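Local coordinates for protein methionine gamma-lyase (Trichomonas vaginalis, PDB 1E5E) that belongs to the Cys/Met metabolism family of pyridoxal-phosphate-dependent enzymes and binds its ligand in pockets that subunits of the tetramer build together, at residues Y56-N61 against G242-P247; A157-K162 against D369-L374; A283-Y288 against T313-S318. All coordinates share one frame; numbering follows the deposited sequence.

Contact 1 (Y56-N61 against G242-P247); sequences YTRLGN and GSVISP. With PPJ (N-(hydroxy{3-hydroxy-2-methyl-5-[(phosphonooxy)methyl]pyridin-4-yl}methyl)norvaline), chain G; GOL (glycerol), chain F.
The guanidinium of R58 meets the phosphate of PPJ at its edge, and the stem of R58 lies against V244. Phosphate oxygen OP2 lies in the guanidinium plane. NH2 of R58 donates to it at 2.8 Å, nearly straight (169°), and NE donates to OP3. CB of PPJ sits over one face of the Y56 ring, 3.7 Å above the plane and toward its rim. The Y56 hydroxyl also points at OP2, doubtfully close.

Behind the phosphate the side chains meet mainly through carbon atoms. R58 bends at chi2 and chi3, and its CG packs on CG2 of V244 at 3.5 Å, the side chains crossing at about a right angle. CG2 of T57 meets CG of P247 tip to tip at 4.0 Å. ND2 of N61 lies 3.6 Å from the same CG and binds OG1 of T57 and O of Y30; T57 OG1 also bonds to O of T32. A water bridges O of T57 and O of I245, and I245 N donates to a glycerol, probably from the crystallisation liquor.

This PPJ lies mainly in the second subunit's pocket, whose Y111 also binds R58. N61 caps helix 62-75. The 242-247 loop links helices 226-241 and 247-257, touching strand 79-83.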
loop_
_atom_site.group_PDB
_atom_site.type_symbol
_atom_site.label_atom_id
_atom_site.label_comp_id
_atom_site.label_asym_id
_atom_site.label_seq_id
_atom_site.Cartn_x
_atom_site.Cartn_y
_atom_site.Cartn_z
ATOM N N TYR A 56 -2.568 1.125 20.683
ATOM C CA TYR A 56 -3.230 1.975 19.684
ATOM C C TYR A 56 -2.143 2.678 18.876
ATOM O O TYR A 56 -1.167 3.154 19.483
ATOM C CB TYR A 56 -4.083 3.016 20.409
ATOM C CG TYR A 56 -4.961 3.898 19.543
ATOM C CD1 TYR A 56 -6.067 3.364 18.875
ATOM C CD2 TYR A 56 -4.694 5.257 19.403
ATOM C CE1 TYR A 56 -6.911 4.162 18.115
ATOM C CE2 TYR A 56 -5.507 6.059 18.622
ATOM C CZ TYR A 56 -6.624 5.508 17.999
ATOM O OH TYR A 56 -7.476 6.348 17.306
ATOM N N THR A 57 -2.278 2.741 17.564
ATOM C CA THR A 57 -1.226 3.307 16.706
ATOM C C THR A 57 -0.796 4.735 16.925
ATOM O O THR A 57 0.399 5.028 16.700
ATOM C CB THR A 57 -1.594 2.999 15.223
ATOM O OG1 THR A 57 -1.476 1.557 15.155
ATOM C CG2 THR A 57 -0.686 3.672 14.204
ATOM N N ARG A 58 -1.600 5.620 17.493
ATOM C CA ARG A 58 -1.164 6.965 17.865
ATOM C C ARG A 58 -0.123 6.799 18.986
ATOM O O ARG A 58 0.772 7.635 19.051
ATOM C CB ARG A 58 -2.254 7.927 18.342
ATOM C CG ARG A 58 -1.728 9.305 18.855
ATOM C CD ARG A 58 -2.699 10.496 18.615
ATOM N NE ARG A 58 -4.068 10.032 18.960
ATOM C CZ ARG A 58 -4.464 9.787 20.199
ATOM N NH1 ARG A 58 -3.651 9.999 21.231
ATOM N NH2 ARG A 58 -5.681 9.317 20.401
ATOM N N LEU A 59 -0.244 5.789 19.827
ATOM C CA LEU A 59 0.672 5.554 20.919
ATOM C C LEU A 59 1.878 4.698 20.589
ATOM O O LEU A 59 2.899 4.846 21.300
ATOM C CB LEU A 59 -0.057 4.865 22.096
ATOM C CG LEU A 59 -1.435 5.432 22.478
ATOM C CD1 LEU A 59 -2.027 4.639 23.646
ATOM C CD2 LEU A 59 -1.327 6.910 22.856
ATOM N N GLY A 60 1.822 3.816 19.609
ATOM C CA GLY A 60 2.982 2.992 19.237
ATOM C C GLY A 60 2.468 1.914 18.246
ATOM O O GLY A 60 1.267 1.623 18.335
ATOM N N ASN A 61 3.367 1.358 17.449
ATOM C CA ASN A 61 2.960 0.354 16.460
ATOM C C ASN A 61 4.219 -0.423 16.107
ATOM O O ASN A 61 5.327 0.137 16.050
ATOM C CB ASN A 61 2.366 1.132 15.274
ATOM C CG ASN A 61 2.031 0.207 14.110
ATOM O OD1 ASN A 61 2.932 -0.278 13.423
ATOM N ND2 ASN A 61 0.756 -0.065 13.840
ATOM N N GLY A 242 -0.140 15.287 17.280
ATOM C CA GLY A 242 -0.942 14.227 16.635
ATOM C C GLY A 242 -0.293 13.904 15.300
ATOM O O GLY A 242 -0.971 13.414 14.377
ATOM N N SER A 243 1.042 14.068 15.239
ATOM C CA SER A 243 1.793 13.771 14.023
ATOM C C SER A 243 2.124 12.276 14.020
ATOM O O SER A 243 3.227 11.822 14.320
ATOM C CB SER A 243 3.063 14.623 13.955
ATOM O OG SER A 243 3.723 14.425 12.715
ATOM N N VAL A 244 1.094 11.500 13.683
ATOM C CA VAL A 244 1.167 10.061 13.769
ATOM C C VAL A 244 1.544 9.458 12.418
ATOM O O VAL A 244 0.697 9.473 11.512
ATOM C CB VAL A 244 -0.173 9.455 14.263
ATOM C CG1 VAL A 244 -0.013 7.947 14.344
ATOM C CG2 VAL A 244 -0.516 10.047 15.644
ATOM N N ILE A 245 2.712 8.830 12.382
ATOM C CA ILE A 245 3.119 8.266 11.092
ATOM C C ILE A 245 2.251 7.066 10.726
ATOM O O ILE A 245 1.946 6.211 11.563
ATOM C CB ILE A 245 4.597 7.886 11.053
ATOM C CG1 ILE A 245 5.063 7.573 9.604
ATOM C CG2 ILE A 245 4.893 6.680 11.927
ATOM C CD1 ILE A 245 6.569 7.268 9.550
ATOM N N SER A 246 1.964 6.917 9.455
ATOM C CA SER A 246 1.276 5.755 8.900
ATOM C C SER A 246 2.241 4.569 8.932
ATOM O O SER A 246 3.332 4.665 8.344
ATOM C CB SER A 246 0.946 5.968 7.415
ATOM O OG SER A 246 0.653 4.705 6.784
ATOM N N PRO A 247 1.794 3.418 9.399
ATOM C CA PRO A 247 2.586 2.210 9.402
ATOM C C PRO A 247 3.023 1.809 8.004
ATOM O O PRO A 247 4.142 1.333 7.789
ATOM C CB PRO A 247 1.672 1.136 10.038
ATOM C CG PRO A 247 0.767 1.982 10.896
ATOM C CD PRO A 247 0.461 3.212 10.046
HETATM N N1 PPJ G . -12.026 12.516 19.253
HETATM C C2 PPJ G . -12.721 11.471 19.737
HETATM C C6 PPJ G . -10.697 12.333 18.964
HETATM C C2A PPJ G . -14.079 11.613 20.146
HETATM C C3 PPJ G . -12.046 10.256 19.958
HETATM O O3 PPJ G . -12.862 9.341 20.450
HETATM C C4 PPJ G . -10.747 9.974 19.464
HETATM C C4A PPJ G . -10.364 8.566 19.312
HETATM C C5 PPJ G . -10.022 11.087 19.055
HETATM N N PPJ G . -10.382 7.996 20.599
HETATM C C5A PPJ G . -8.618 11.139 18.697
HETATM O OP4 PPJ G . -8.607 10.711 17.476
HETATM P P PPJ G . -7.263 9.869 17.152
HETATM O OP1 PPJ G . -7.405 9.540 15.610
HETATM O OP2 PPJ G . -7.140 8.641 18.095
HETATM O OP3 PPJ G . -6.002 10.832 17.376
HETATM C CA PPJ G . -10.100 6.675 20.828
HETATM C CB PPJ G . -8.685 6.330 20.972
HETATM C C PPJ G . -10.994 5.924 21.633
HETATM C CG PPJ G . -7.898 6.837 22.120
HETATM C CD PPJ G . -7.719 5.746 23.081
HETATM O O PPJ G . -11.762 6.508 22.507
HETATM O OXT PPJ G . -10.847 4.632 21.861
HETATM C C1 GOL F . 3.447 8.170 15.778
HETATM O O1 GOL F . 4.260 8.780 14.746
HETATM C C2 GOL F . 4.290 7.057 16.464
HETATM O O2 GOL F . 3.648 5.802 16.499
HETATM C C3 GOL F . 4.690 7.452 17.902
HETATM O O3 GOL F . 3.700 6.999 18.800
HETATM O O HOH W 1 2.235 5.234 14.289
#

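Contact 2 (A157-K162 against D369-L374); sequences ANPTLK and DGMIRL. With PPJ (N-(hydroxy{3-hydroxy-2-methyl-5-[(phosphonooxy)methyl]pyridin-4-yl}methyl)norvaline), chain C.
N158 and R373 meet beside the carboxylate of PPJ, and this is the tight part of the contact. NH1 of R373 donates to OD1 of N158 at 3.0 Å. The amide oxygen lies almost exactly in the guanidinium plane. Seen from N158 the bond is less regular: the C=O...donor angle is 107°, and the donor is tilted out of the carbonyl plane. The amide and guanidinium planes stand 42° apart.

R373 also grips the ligand end-on with two nearly straight bonds, NH1 to O of PPJ at 2.7 Å and NH2 to OXT of PPJ at 2.9 Å. NH1 therefore serves both the asparagine and the carboxylate. The bend at chi3 (70°) turns the guanidinium toward them. ND2 of N158 adds a bond to O of PPJ at 3.2 Å and a weak one to O3. The amide thus links the carboxylate end of the ligand to its ring, and its bond to R373 fixes which way it is turned. Both residues belong to the ligand pocket. Their positive and polar groups are consistent with a site shaped for a carboxylate.

Away from the ligand the packing is looser and purely apolar, though still buried. CB of P159, which follows a cis peptide bond, rests 3.9 Å from CD of R373. SD of M371 keeps 4.2 Å from CG2 of T160 and 4.4 Å from CG of P159.

The 157-162 loop follows strand 148-154 of the large sheet and leads to helix 166-174. It lies beside strand 371-375, which runs between strands 311-316 and 345-347 in the smaller sheet, with I372 packed on helix 319-328.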
loop_
_atom_site.group_PDB
_atom_site.type_symbol
_atom_site.label_atom_id
_atom_site.label_comp_id
_atom_site.label_asym_id
_atom_site.label_seq_id
_atom_site.Cartn_x
_atom_site.Cartn_y
_atom_site.Cartn_z
ATOM N N ALA A 157 23.718 24.065 6.819
ATOM C CA ALA A 157 22.442 24.757 6.846
ATOM C C ALA A 157 21.663 24.806 5.534
ATOM O O ALA A 157 22.192 24.863 4.423
ATOM C CB ALA A 157 22.629 26.231 7.269
ATOM N N ASN A 158 20.339 24.788 5.683
ATOM C CA ASN A 158 19.435 24.823 4.528
ATOM C C ASN A 158 19.060 26.273 4.314
ATOM O O ASN A 158 18.426 26.818 5.219
ATOM C CB ASN A 158 18.202 23.964 4.840
ATOM C CG ASN A 158 17.213 23.919 3.688
ATOM O OD1 ASN A 158 17.445 24.530 2.626
ATOM N ND2 ASN A 158 16.133 23.153 3.879
ATOM N N PRO A 159 19.439 26.892 3.218
ATOM C CA PRO A 159 20.086 26.261 2.093
ATOM C C PRO A 159 21.514 26.676 1.780
ATOM O O PRO A 159 22.065 26.219 0.769
ATOM C CB PRO A 159 19.175 26.829 0.985
ATOM C CG PRO A 159 19.069 28.280 1.357
ATOM C CD PRO A 159 19.087 28.311 2.878
ATOM N N THR A 160 22.144 27.507 2.588
ATOM C CA THR A 160 23.514 27.969 2.272
ATOM C C THR A 160 24.641 26.969 2.474
ATOM O O THR A 160 25.740 27.106 1.916
ATOM C CB THR A 160 23.789 29.239 3.085
ATOM O OG1 THR A 160 23.860 28.846 4.459
ATOM C CG2 THR A 160 22.599 30.224 2.944
ATOM N N LEU A 161 24.413 25.872 3.198
ATOM C CA LEU A 161 25.335 24.835 3.541
ATOM C C LEU A 161 26.425 25.354 4.486
ATOM O O LEU A 161 27.507 24.790 4.639
ATOM C CB LEU A 161 25.959 24.131 2.327
ATOM C CG LEU A 161 24.951 23.678 1.247
ATOM C CD1 LEU A 161 25.640 22.954 0.098
ATOM C CD2 LEU A 161 23.845 22.831 1.884
ATOM N N LYS A 162 26.056 26.362 5.292
ATOM C CA LYS A 162 26.979 26.918 6.276
ATOM C C LYS A 162 27.343 25.799 7.261
ATOM O O LYS A 162 26.442 25.058 7.662
ATOM C CB LYS A 162 26.450 28.131 7.003
ATOM C CG LYS A 162 27.197 28.590 8.249
ATOM C CD LYS A 162 26.469 29.775 8.898
ATOM C CE LYS A 162 25.125 29.398 9.508
ATOM N NZ LYS A 162 24.697 30.540 10.434
ATOM N N ASP A 369 19.068 36.235 -3.902
ATOM C CA ASP A 369 18.103 35.846 -4.927
ATOM C C ASP A 369 18.787 35.289 -6.160
ATOM O O ASP A 369 18.113 34.884 -7.110
ATOM C CB ASP A 369 17.157 37.004 -5.254
ATOM C CG ASP A 369 17.880 38.105 -6.012
ATOM O OD1 ASP A 369 19.121 38.082 -6.153
ATOM O OD2 ASP A 369 17.194 39.011 -6.499
ATOM N N GLY A 370 20.117 35.187 -6.143
ATOM C CA GLY A 370 20.819 34.514 -7.246
ATOM C C GLY A 370 21.163 33.054 -6.840
ATOM O O GLY A 370 21.759 32.262 -7.581
ATOM N N MET A 371 20.773 32.689 -5.625
ATOM C CA MET A 371 21.110 31.394 -5.070
ATOM C C MET A 371 20.207 30.262 -5.582
ATOM O O MET A 371 19.005 30.418 -5.716
ATOM C CB MET A 371 21.034 31.529 -3.567
ATOM C CG MET A 371 21.483 30.294 -2.786
ATOM S SD MET A 371 21.770 30.804 -1.091
ATOM C CE MET A 371 23.404 31.497 -1.096
ATOM N N ILE A 372 20.845 29.169 -5.964
ATOM C CA ILE A 372 20.195 27.951 -6.417
ATOM C C ILE A 372 20.586 26.788 -5.500
ATOM O O ILE A 372 21.784 26.683 -5.176
ATOM C CB ILE A 372 20.651 27.626 -7.855
ATOM C CG1 ILE A 372 20.129 28.719 -8.780
ATOM C CG2 ILE A 372 20.125 26.266 -8.329
ATOM C CD1 ILE A 372 20.756 28.822 -10.150
ATOM N N ARG A 373 19.650 25.935 -5.092
ATOM C CA ARG A 373 20.011 24.776 -4.255
ATOM C C ARG A 373 19.815 23.479 -5.043
ATOM O O ARG A 373 18.766 23.217 -5.630
ATOM C CB ARG A 373 19.219 24.773 -2.946
ATOM C CG ARG A 373 19.632 23.713 -1.935
ATOM C CD ARG A 373 18.541 23.498 -0.860
ATOM N NE ARG A 373 17.373 22.829 -1.473
ATOM C CZ ARG A 373 16.209 22.631 -0.825
ATOM N NH1 ARG A 373 16.047 23.045 0.425
ATOM N NH2 ARG A 373 15.210 22.027 -1.453
ATOM N N LEU A 374 20.764 22.552 -4.976
ATOM C CA LEU A 374 20.749 21.338 -5.767
ATOM C C LEU A 374 20.925 20.152 -4.822
ATOM O O LEU A 374 21.820 20.277 -3.991
ATOM C CB LEU A 374 21.877 21.325 -6.794
ATOM C CG LEU A 374 22.191 20.070 -7.594
ATOM C CD1 LEU A 374 21.080 19.704 -8.585
ATOM C CD2 LEU A 374 23.528 20.278 -8.334
HETATM N N1 PPJ C . 14.246 20.003 8.254
HETATM C C2 PPJ C . 14.956 20.228 7.129
HETATM C C6 PPJ C . 12.883 19.993 8.231
HETATM C C2A PPJ C . 16.285 20.681 7.083
HETATM C C3 PPJ C . 14.214 20.262 5.931
HETATM O O3 PPJ C . 14.897 20.618 4.876
HETATM C C4 PPJ C . 12.834 20.041 5.877
HETATM C C4A PPJ C . 12.186 20.109 4.607
HETATM C C5 PPJ C . 12.105 19.964 7.063
HETATM N N PPJ C . 12.662 20.812 3.563
HETATM C C5A PPJ C . 10.729 19.572 7.145
HETATM O OP4 PPJ C . 10.634 18.306 6.907
HETATM P P PPJ C . 9.229 17.899 6.276
HETATM O OP1 PPJ C . 9.284 16.309 6.165
HETATM O OP2 PPJ C . 9.080 18.580 4.882
HETATM O OP3 PPJ C . 8.014 18.330 7.210
HETATM C CA PPJ C . 12.112 20.820 2.315
HETATM C CB PPJ C . 10.664 20.956 2.103
HETATM C C PPJ C . 12.851 21.602 1.376
HETATM C CG PPJ C . 9.928 22.210 2.409
HETATM C CD PPJ C . 9.684 22.924 1.165
HETATM O O PPJ C . 13.871 22.248 1.812
HETATM O OXT PPJ C . 12.836 21.323 0.099
#

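Contact 3 (A283-Y288 against T313-S318); sequences AVEKVY and TFILKS. With SO4 (sulfate ion), chain E.
V284, V287, F314 and L316 form the apolar centre of this strand pair. V287 and F314 lie side by side and point the same way, with CG2 of V287 4.1 Å from CB of F314. CG of F314 sits between its backbone N and carbonyl carbon (chi1 61°), and the ring leads away from V287. CG2 of V284 meets CD2 of L316 at 3.9 Å, and that same CD2 lies at the edge of the F314 ring. L278 of helix 260-279 touches V287 and F314, while L392 of helix 381-396 touches L316.

Y288 and I315 share the other face with K286 and T313. CE1 of Y288 is 4.2 Å from CD1 of I315, and CG of K286 lies over one face of the tyrosine ring.

Backbone hydrogen bonds hold the pair together. I315 N binds K286 O, K317 N binds A283 O, and Y288 and T313 bond both ways. I315 O takes a bond from E285 N at 2.8 Å and a weak one from K286 N at 3.3 Å.

The outer edge is polar. One water joins OE2 of E285 to O of L316, and another joins O of A283 to OG of S318. CG of K317 is 3.7 Å from CB of E285, and NZ of K317 binds O of P282. NZ of K286 binds a sulfate, probably from the crystallisation liquor.

E285 and K286 both face I315, which makes a classic beta bulge. It interrupts an antiparallel pair at the border of the C-terminal sheet.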
loop_
_atom_site.group_PDB
_atom_site.type_symbol
_atom_site.label_atom_id
_atom_site.label_comp_id
_atom_site.label_asym_id
_atom_site.label_seq_id
_atom_site.Cartn_x
_atom_site.Cartn_y
_atom_site.Cartn_z
ATOM N N ALA A 283 29.718 31.157 -15.873
ATOM C CA ALA A 283 28.483 31.812 -15.438
ATOM C C ALA A 283 28.264 31.784 -13.931
ATOM O O ALA A 283 27.332 32.423 -13.429
ATOM C CB ALA A 283 27.273 31.143 -16.106
ATOM N N VAL A 284 29.107 31.065 -13.201
ATOM C CA VAL A 284 28.881 30.820 -11.783
ATOM C C VAL A 284 29.767 31.718 -10.941
ATOM O O VAL A 284 30.974 31.742 -11.089
ATOM C CB VAL A 284 29.116 29.337 -11.405
ATOM C CG1 VAL A 284 28.975 29.077 -9.905
ATOM C CG2 VAL A 284 28.104 28.464 -12.167
ATOM N N GLU A 285 29.125 32.406 -10.028
ATOM C CA GLU A 285 29.840 33.289 -9.123
ATOM C C GLU A 285 30.523 32.514 -8.014
ATOM O O GLU A 285 31.674 32.774 -7.671
ATOM C CB GLU A 285 28.835 34.306 -8.574
ATOM C CG GLU A 285 29.361 35.197 -7.451
ATOM C CD GLU A 285 28.128 36.045 -7.009
ATOM O OE1 GLU A 285 27.873 35.970 -5.790
ATOM O OE2 GLU A 285 27.465 36.705 -7.832
ATOM N N LYS A 286 29.752 31.623 -7.406
ATOM C CA LYS A 286 30.194 30.974 -6.186
ATOM C C LYS A 286 29.587 29.578 -6.039
ATOM O O LYS A 286 28.396 29.441 -6.342
ATOM C CB LYS A 286 29.596 31.831 -5.018
ATOM C CG LYS A 286 30.087 31.302 -3.671
ATOM C CD LYS A 286 31.369 31.938 -3.169
ATOM C CE LYS A 286 32.177 30.988 -2.291
ATOM N NZ LYS A 286 33.540 31.443 -1.899
ATOM N N VAL A 287 30.342 28.622 -5.519
ATOM C CA VAL A 287 29.771 27.298 -5.269
ATOM C C VAL A 287 30.063 26.947 -3.803
ATOM O O VAL A 287 31.186 26.984 -3.320
ATOM C CB VAL A 287 30.288 26.174 -6.159
ATOM C CG1 VAL A 287 29.630 24.827 -5.762
ATOM C CG2 VAL A 287 30.049 26.418 -7.643
ATOM N N TYR A 288 29.018 26.646 -3.066
ATOM C CA TYR A 288 29.084 26.177 -1.679
ATOM C C TYR A 288 28.935 24.658 -1.699
ATOM O O TYR A 288 27.948 24.155 -2.282
ATOM C CB TYR A 288 27.904 26.752 -0.893
ATOM C CG TYR A 288 28.012 28.230 -0.600
ATOM C CD1 TYR A 288 26.936 29.080 -0.771
ATOM C CD2 TYR A 288 29.216 28.762 -0.122
ATOM C CE1 TYR A 288 27.058 30.435 -0.517
ATOM C CE2 TYR A 288 29.329 30.115 0.146
ATOM C CZ TYR A 288 28.248 30.949 -0.048
ATOM O OH TYR A 288 28.334 32.302 0.216
ATOM N N THR A 313 25.117 24.235 -3.139
ATOM C CA THR A 313 24.334 25.463 -3.377
ATOM C C THR A 313 25.173 26.442 -4.195
ATOM O O THR A 313 26.389 26.476 -3.951
ATOM C CB THR A 313 23.904 26.052 -2.027
ATOM O OG1 THR A 313 22.922 25.174 -1.443
ATOM C CG2 THR A 313 23.300 27.441 -2.203
ATOM N N PHE A 314 24.630 27.120 -5.190
ATOM C CA PHE A 314 25.482 27.953 -6.022
ATOM C C PHE A 314 24.698 29.193 -6.432
ATOM O O PHE A 314 23.478 29.337 -6.348
ATOM C CB PHE A 314 26.104 27.259 -7.236
ATOM C CG PHE A 314 25.090 26.713 -8.222
ATOM C CD1 PHE A 314 24.380 25.543 -7.949
ATOM C CD2 PHE A 314 24.879 27.322 -9.424
ATOM C CE1 PHE A 314 23.453 25.037 -8.844
ATOM C CE2 PHE A 314 23.947 26.838 -10.350
ATOM C CZ PHE A 314 23.240 25.684 -10.044
ATOM N N ILE A 315 25.533 30.197 -6.748
ATOM C CA ILE A 315 25.011 31.504 -7.153
ATOM C C ILE A 315 25.557 31.847 -8.530
ATOM O O ILE A 315 26.742 31.668 -8.856
ATOM C CB ILE A 315 25.333 32.562 -6.100
ATOM C CG1 ILE A 315 24.901 32.211 -4.677
ATOM C CG2 ILE A 315 24.732 33.922 -6.472
ATOM C CD1 ILE A 315 25.659 33.004 -3.593
ATOM N N LEU A 316 24.619 32.228 -9.410
ATOM C CA LEU A 316 24.998 32.619 -10.752
ATOM C C LEU A 316 25.329 34.128 -10.763
ATOM O O LEU A 316 24.663 34.934 -10.119
ATOM C CB LEU A 316 23.940 32.378 -11.811
ATOM C CG LEU A 316 23.474 30.932 -12.026
ATOM C CD1 LEU A 316 22.257 30.895 -12.959
ATOM C CD2 LEU A 316 24.579 30.025 -12.510
ATOM N N LYS A 317 26.314 34.496 -11.582
ATOM C CA LYS A 317 26.714 35.908 -11.698
ATOM C C LYS A 317 25.590 36.734 -12.320
ATOM O O LYS A 317 25.405 37.861 -11.899
ATOM C CB LYS A 317 27.970 36.115 -12.532
ATOM C CG LYS A 317 29.261 35.557 -11.981
ATOM C CD LYS A 317 30.336 35.539 -13.074
ATOM C CE LYS A 317 31.650 35.030 -12.471
ATOM N NZ LYS A 317 32.625 34.751 -13.559
ATOM N N SER A 318 24.650 36.122 -13.055
ATOM C CA SER A 318 23.567 36.897 -13.633
ATOM C C SER A 318 22.377 36.963 -12.693
ATOM O O SER A 318 21.307 37.358 -13.175
ATOM C CB SER A 318 23.142 36.363 -15.007
ATOM O OG SER A 318 22.957 34.954 -14.934
HETATM S S SO4 E . 35.740 30.471 -4.535
HETATM O O1 SO4 E . 35.611 29.923 -5.927
HETATM O O2 SO4 E . 35.727 31.956 -4.590
HETATM O O3 SO4 E . 37.063 29.967 -3.986
HETATM O O4 SO4 E . 34.654 29.970 -3.645
HETATM O O HOH W 2 25.465 33.977 -14.852
HETATM O O HOH W 3 24.644 37.279 -8.299
#

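Overall arrangement
Contacts 2 and 3 adjoin, with centres 10 Å apart. They share the smaller sheet through neighbouring strands 371-375 and 311-316. O of P159 and OG1 of T313, 2.6 Å apart, probably share a hydrogen bond, and I372 N probably bonds to F314 O at 2.7 Å. Contact 3 is further from the ligand, with the T313 side chain about 10 Å from PPJ. Contact 1 is remote, its centre 34 Å from that of contact 2 and 43 Å from that of contact 3, across the chain's centre. Its Y56 and R58 reach the PPJ of the second subunit, and Y56 and R58 of that subunit reach the PPJ held by contact 2, so the pocket is completed across the subunit interface.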